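Local coordinates for protein aldo-keto reductase family 1, member B4 (Aldose reductase) (Schistosoma japonicum, PDB 4HBK) that probably reduces sugar aldehydes and other carbonyl compounds to alcohols with NADPH, at residues N136-Y141 with G185-I190; I218-P223 with L278-Q283. One frame throughout, in Å; residues are numbered along the deposited sequence.

Overall arrangement
Both contacts belong to one (beta/alpha)8 barrel but lie on opposite sides of the chain's centre, with their own centres about 27 Å apart and their nearest atoms about 13 Å apart. Contact 1 pairs two neighbouring parallel strands of the barrel wall. Contact 2, later in the chain, sets the loop after strand 213-217 against helix 273-283 in the outer layer. Their relation to the predicted catalytic site differs. Contact 1 ends at Tyr141, whose side chain is about 5 Å from that of Lys111, predicted to lower the pKa of the proton donor Tyr82, and about 8 Å from that of His144, predicted to bind substrate. Contact 2 lies away from all three.

Contact 1 of 2, residues N136-Y141 with G185-I190; sequences NYLDLY and GLVKSI
Leu138 and Val187 sit side by side on strands 138-143 and 187-193, parallel neighbours in the wall of the (beta/alpha)8 barrel, joined through helix 171-183 in a beta-alpha-beta crossover. Backbone bonds set the register. Leu138 N donates to Leu186 O (2.9 Å), and Lys188 N to Leu138 O (2.9 Å, C=O...N angle 166°). At the corners in both chains, Asp139 and Lys188, only a weak bond from Ser189 N to Asp139 O spans the segments; a sounder one follows from Tyr141 N to Ser189 O, at 3.2 Å. Gly185, in a Schellman motif, ends the preceding helix, and its positive phi suits glycine.

Apolar packing fills the face toward helices 119-133 and 171-183. Val187 splays both methyls against the Tyr141 stem, CG2 standing 3.8 Å from Tyr141 CB. Branched and compact, it leaves the long tyrosine to reach Met178 and Leu181. On the other face Leu140 touches Phe107 and Thr109, while small Ser189 fits beside Met40 and its OG hydrogen-bonds Asn42 ND2.

Charge meets ring before the corners. The Lys188 chain, bent at chi2 (-61°), passes over one face of the Tyr137 ring, laying CE 4.1 Å from the centroid as a CH-pi contact and NZ 4.9 Å away as a cation-pi contact, 6° off the normal. Arg103 makes another cation-pi contact with this ring and a salt bridge to Asp139.

Water completes the corner: it donates to Asp139 O at 2.8 Å and hydrogen-bonds Ser189 OG at 2.6 Å.

Contact 2 of 2, residues I218-P223 with L278-Q283; sequences IHANFP and LRYLLQ
Ile218 and Leu281 meet methyl to methyl where the loop following strand 213-217 of the (beta/alpha)8 barrel packs against helix 273-283, the helix that leads into strand 287-288. No hydrogen bond crosses between the two segments, where the fit is by van der Waals contact; a polar link lies close by, from Arg284 NH2 to Pro223 O.

The tight part is made by two neighbouring helix residues. Both Leu281 methyls work: CD2 lies 3.6 Å from Ile218 CG2, and CD1 lies 3.6 Å from Ile218 O. A chi1 of -44° puts Ile218 CG1 beside the backbone N and swings CG2 to the far side, facing Leu281, while the residue also packs on Val238 and Ala240. Leu281 reaches Ala240 and Val288, so these branched aliphatic chains join the loop to the last barrel strands. Tyr280 packs next to them. Its CE2 comes obliquely to the chain, 3.9 Å from Ala220 CA, where the short alanine side chain lets the ring approach the backbone. At the end of the ring, Pro223 CB lies 3.6 Å from Tyr280 OH; that hydroxyl also hydrogen-bonds Asn318 in helix 311-319, which joins the buried polar end to a third part of the fold.

The looser side begins where the loop bends away. His219 to Phe222 form a type I beta turn, closed by Phe222 N to His219 O at 2.7 Å, and it carries the partly exposed Asn221 and Phe222 side chains off the helix. Within the turn, Asn221 N makes only a weak bond to His219 ND1. The imidazole is held at its other end by Glu217, whose OE2 hydrogen-bonds His219 NE2.

Contact 1 of 2, residues N136-Y141 with G185-I190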
loop_
_atom_site.group_PDB
_atom_site.type_symbol
_atom_site.label_atom_id
_atom_site.label_comp_id
_atom_site.label_asym_id
_atom_site.label_seq_id
_atom_site.Cartn_x
_atom_site.Cartn_y
_atom_site.Cartn_z
ATOM N N ASN A 136 7.110 10.605 15.273
ATOM C CA ASN A 136 7.842 11.805 14.878
ATOM C C ASN A 136 8.180 11.797 13.403
ATOM O O ASN A 136 8.462 12.841 12.830
ATOM C CB ASN A 136 9.112 11.986 15.711
ATOM C CG ASN A 136 8.818 12.021 17.193
ATOM O OD1 ASN A 136 7.959 12.769 17.654
ATOM N ND2 ASN A 136 9.499 11.182 17.940
ATOM N N TYR A 137 8.151 10.616 12.797
ATOM C CA TYR A 137 8.400 10.479 11.364
ATOM C C TYR A 137 7.711 9.227 10.821
ATOM O O TYR A 137 7.369 8.318 11.581
ATOM C CB TYR A 137 9.904 10.407 11.074
ATOM C CG TYR A 137 10.539 9.120 11.544
ATOM C CD1 TYR A 137 10.581 8.000 10.719
ATOM C CD2 TYR A 137 11.078 9.017 12.825
ATOM C CE1 TYR A 137 11.151 6.818 11.155
ATOM C CE2 TYR A 137 11.653 7.837 13.270
ATOM C CZ TYR A 137 11.685 6.744 12.436
ATOM O OH TYR A 137 12.268 5.571 12.875
ATOM N N LEU A 138 7.509 9.200 9.506
ATOM C CA LEU A 138 6.950 8.044 8.817
ATOM C C LEU A 138 8.075 7.399 8.036
ATOM O O LEU A 138 8.969 8.087 7.549
ATOM C CB LEU A 138 5.838 8.472 7.843
ATOM C CG LEU A 138 4.572 9.127 8.407
ATOM C CD1 LEU A 138 3.683 9.690 7.298
ATOM C CD2 LEU A 138 3.781 8.129 9.248
ATOM N N ASP A 139 8.054 6.079 7.920
ATOM C CA ASP A 139 9.033 5.424 7.067
ATOM C C ASP A 139 8.713 5.653 5.595
ATOM O O ASP A 139 9.621 5.799 4.772
ATOM C CB ASP A 139 9.113 3.934 7.380
ATOM C CG ASP A 139 9.692 3.678 8.750
ATOM O OD1 ASP A 139 10.931 3.645 8.858
ATOM O OD2 ASP A 139 8.906 3.535 9.716
ATOM N N LEU A 140 7.423 5.697 5.277
ATOM C CA LEU A 140 6.986 5.826 3.893
ATOM C C LEU A 140 5.676 6.627 3.823
ATOM O O LEU A 140 4.763 6.415 4.628
ATOM C CB LEU A 140 6.814 4.429 3.261
ATOM C CG LEU A 140 6.424 4.358 1.778
ATOM C CD1 LEU A 140 7.427 5.120 0.929
ATOM C CD2 LEU A 140 6.233 2.906 1.267
ATOM N N TYR A 141 5.596 7.547 2.862
ATOM C CA TYR A 141 4.414 8.378 2.671
ATOM C C TYR A 141 4.113 8.418 1.182
ATOM O O TYR A 141 4.929 8.886 0.387
ATOM C CB TYR A 141 4.687 9.791 3.190
ATOM C CG TYR A 141 3.460 10.637 3.523
ATOM C CD1 TYR A 141 2.357 10.096 4.192
ATOM C CD2 TYR A 141 3.432 11.995 3.212
ATOM C CE1 TYR A 141 1.244 10.893 4.516
ATOM C CE2 TYR A 141 2.343 12.792 3.527
ATOM C CZ TYR A 141 1.253 12.250 4.178
ATOM O OH TYR A 141 0.187 13.077 4.476
ATOM N N GLY A 185 13.047 15.562 7.541
ATOM C CA GLY A 185 13.076 14.411 8.429
ATOM C C GLY A 185 11.722 13.892 8.913
ATOM O O GLY A 185 11.665 12.942 9.696
ATOM N N LEU A 186 10.630 14.497 8.454
ATOM C CA LEU A 186 9.297 14.028 8.815
ATOM C C LEU A 186 8.964 12.695 8.141
ATOM O O LEU A 186 8.173 11.899 8.655
ATOM C CB LEU A 186 8.241 15.083 8.471
ATOM C CG LEU A 186 8.360 16.412 9.214
ATOM C CD1 LEU A 186 7.457 17.456 8.600
ATOM C CD2 LEU A 186 8.020 16.225 10.680
ATOM N N VAL A 187 9.580 12.455 6.992
ATOM C CA VAL A 187 9.361 11.228 6.237
ATOM C C VAL A 187 10.698 10.701 5.708
ATOM O O VAL A 187 11.513 11.481 5.241
ATOM C CB VAL A 187 8.396 11.500 5.065
ATOM C CG1 VAL A 187 8.420 10.372 4.079
ATOM C CG2 VAL A 187 6.968 11.741 5.590
ATOM N N LYS A 188 10.932 9.388 5.781
ATOM C CA LYS A 188 12.202 8.830 5.286
ATOM C C LYS A 188 12.197 8.579 3.779
ATOM O O LYS A 188 13.189 8.838 3.087
ATOM C CB LYS A 188 12.563 7.538 6.006
ATOM C CG LYS A 188 12.693 7.661 7.511
ATOM C CD LYS A 188 13.778 8.632 7.917
ATOM C CE LYS A 188 14.192 8.404 9.368
ATOM N NZ LYS A 188 15.238 9.367 9.829
ATOM N N SER A 189 11.083 8.048 3.275
ATOM C CA SER A 189 10.964 7.728 1.857
ATOM C C SER A 189 9.583 8.150 1.392
ATOM O O SER A 189 8.630 8.103 2.165
ATOM C CB SER A 189 11.135 6.225 1.624
ATOM O OG SER A 189 12.347 5.725 2.166
ATOM N N ILE A 190 9.472 8.565 0.137
ATOM C CA ILE A 190 8.178 8.922 -0.434
ATOM C C ILE A 190 7.860 8.057 -1.660
ATOM O O ILE A 190 8.763 7.508 -2.286
ATOM C CB ILE A 190 8.146 10.419 -0.812
ATOM C CG1 ILE A 190 9.397 10.779 -1.622
ATOM C CG2 ILE A 190 8.057 11.285 0.451
ATOM C CD1 ILE A 190 9.470 12.265 -2.008
HETATM O O HOH W 1 11.976 4.281 4.319
#

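Contact 2 of 2, residues I218-P223 with L278-Q283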
loop_
_atom_site.group_PDB
_atom_site.type_symbol
_atom_site.label_atom_id
_atom_site.label_comp_id
_atom_site.label_asym_id
_atom_site.label_seq_id
_atom_site.Cartn_x
_atom_site.Cartn_y
_atom_site.Cartn_z
ATOM N N ILE A 218 -2.491 -5.830 -6.918
ATOM C CA ILE A 218 -1.813 -6.969 -7.523
ATOM C C ILE A 218 -2.234 -8.269 -6.822
ATOM O O ILE A 218 -2.178 -8.386 -5.584
ATOM C CB ILE A 218 -0.270 -6.827 -7.459
ATOM C CG1 ILE A 218 0.175 -5.416 -7.841
ATOM C CG2 ILE A 218 0.411 -7.854 -8.368
ATOM C CD1 ILE A 218 1.688 -5.222 -7.692
ATOM N N HIS A 219 -2.663 -9.241 -7.617
ATOM C CA HIS A 219 -2.999 -10.559 -7.101
ATOM C C HIS A 219 -3.172 -11.516 -8.274
ATOM O O HIS A 219 -3.121 -11.107 -9.442
ATOM C CB HIS A 219 -4.265 -10.504 -6.244
ATOM C CG HIS A 219 -5.402 -9.806 -6.914
ATOM N ND1 HIS A 219 -6.229 -10.440 -7.812
ATOM C CD2 HIS A 219 -5.818 -8.520 -6.856
ATOM C CE1 HIS A 219 -7.130 -9.581 -8.259
ATOM N NE2 HIS A 219 -6.898 -8.404 -7.700
ATOM N N ALA A 220 -3.360 -12.794 -7.969
ATOM C CA ALA A 220 -3.365 -13.809 -9.009
ATOM C C ALA A 220 -4.443 -13.567 -10.059
ATOM O O ALA A 220 -4.305 -14.025 -11.182
ATOM C CB ALA A 220 -3.503 -15.199 -8.394
ATOM N N ASN A 221 -5.506 -12.848 -9.702
ATOM C CA ASN A 221 -6.581 -12.557 -10.654
ATOM C C ASN A 221 -6.400 -11.206 -11.326
ATOM O O ASN A 221 -7.223 -10.803 -12.149
ATOM C CB ASN A 221 -7.966 -12.632 -9.992
ATOM C CG ASN A 221 -8.652 -13.970 -10.218
ATOM O OD1 ASN A 221 -8.192 -14.798 -11.015
ATOM N ND2 ASN A 221 -9.766 -14.181 -9.532
ATOM N N PHE A 222 -5.330 -10.510 -10.957
ATOM C CA PHE A 222 -4.927 -9.285 -11.647
ATOM C C PHE A 222 -3.432 -9.039 -11.474
ATOM O O PHE A 222 -3.013 -8.279 -10.598
ATOM C CB PHE A 222 -5.729 -8.082 -11.161
ATOM C CG PHE A 222 -5.581 -6.885 -12.038
ATOM C CD1 PHE A 222 -6.098 -6.887 -13.321
ATOM C CD2 PHE A 222 -4.904 -5.764 -11.597
ATOM C CE1 PHE A 222 -5.948 -5.779 -14.150
ATOM C CE2 PHE A 222 -4.754 -4.664 -12.415
ATOM C CZ PHE A 222 -5.279 -4.669 -13.695
ATOM N N PRO A 223 -2.616 -9.694 -12.309
ATOM C CA PRO A 223 -1.174 -9.736 -12.049
ATOM C C PRO A 223 -0.477 -8.398 -12.279
ATOM O O PRO A 223 0.606 -8.197 -11.737
ATOM C CB PRO A 223 -0.664 -10.807 -13.032
ATOM C CG PRO A 223 -1.900 -11.571 -13.469
ATOM C CD PRO A 223 -2.995 -10.540 -13.453
ATOM N N LEU A 278 -0.120 -15.278 -1.442
ATOM C CA LEU A 278 0.892 -14.331 -0.988
ATOM C C LEU A 278 2.302 -14.728 -1.436
ATOM O O LEU A 278 3.086 -13.872 -1.838
ATOM C CB LEU A 278 0.843 -14.188 0.533
ATOM C CG LEU A 278 -0.442 -13.554 1.071
ATOM C CD1 LEU A 278 -0.489 -13.628 2.569
ATOM C CD2 LEU A 278 -0.516 -12.113 0.629
ATOM N N ARG A 279 2.628 -16.016 -1.363
ATOM C CA ARG A 279 3.947 -16.477 -1.779
ATOM C C ARG A 279 4.150 -16.181 -3.256
ATOM O O ARG A 279 5.257 -15.856 -3.689
ATOM C CB ARG A 279 4.112 -17.972 -1.538
ATOM C CG ARG A 279 5.515 -18.483 -1.821
ATOM C CD ARG A 279 6.464 -18.099 -0.698
ATOM N NE ARG A 279 7.844 -18.146 -1.165
ATOM C CZ ARG A 279 8.897 -17.787 -0.442
ATOM N NH1 ARG A 279 8.739 -17.347 0.804
ATOM N NH2 ARG A 279 10.114 -17.875 -0.972
ATOM N N TYR A 280 3.067 -16.293 -4.019
ATOM C CA TYR A 280 3.092 -16.011 -5.439
ATOM C C TYR A 280 3.592 -14.582 -5.673
ATOM O O TYR A 280 4.452 -14.335 -6.522
ATOM C CB TYR A 280 1.688 -16.197 -6.033
ATOM C CG TYR A 280 1.449 -15.393 -7.294
ATOM C CD1 TYR A 280 2.010 -15.782 -8.500
ATOM C CD2 TYR A 280 0.669 -14.247 -7.274
ATOM C CE1 TYR A 280 1.800 -15.053 -9.655
ATOM C CE2 TYR A 280 0.453 -13.503 -8.421
ATOM C CZ TYR A 280 1.030 -13.909 -9.611
ATOM O OH TYR A 280 0.836 -13.188 -10.771
ATOM N N LEU A 281 3.047 -13.641 -4.909
ATOM C CA LEU A 281 3.417 -12.244 -5.047
ATOM C C LEU A 281 4.818 -12.015 -4.511
ATOM O O LEU A 281 5.605 -11.271 -5.110
ATOM C CB LEU A 281 2.414 -11.344 -4.323
ATOM C CG LEU A 281 0.985 -11.389 -4.865
ATOM C CD1 LEU A 281 0.050 -10.672 -3.913
ATOM C CD2 LEU A 281 0.913 -10.764 -6.257
ATOM N N LEU A 282 5.140 -12.652 -3.388
ATOM C CA LEU A 282 6.484 -12.501 -2.829
ATOM C C LEU A 282 7.577 -12.951 -3.818
ATOM O O LEU A 282 8.628 -12.310 -3.944
ATOM C CB LEU A 282 6.606 -13.232 -1.492
ATOM C CG LEU A 282 5.802 -12.636 -0.329
ATOM C CD1 LEU A 282 5.778 -13.591 0.861
ATOM C CD2 LEU A 282 6.386 -11.299 0.079
ATOM N N GLN A 283 7.319 -14.037 -4.539
ATOM C CA GLN A 283 8.305 -14.551 -5.492
ATOM C C GLN A 283 8.421 -13.688 -6.759
ATOM O O GLN A 283 9.377 -13.828 -7.524
ATOM C CB GLN A 283 8.061 -16.034 -5.798
ATOM C CG GLN A 283 8.292 -16.911 -4.548
ATOM C CD GLN A 283 8.251 -18.405 -4.815
ATOM O OE1 GLN A 283 8.023 -19.192 -3.905
ATOM N NE2 GLN A 283 8.478 -18.800 -6.058
#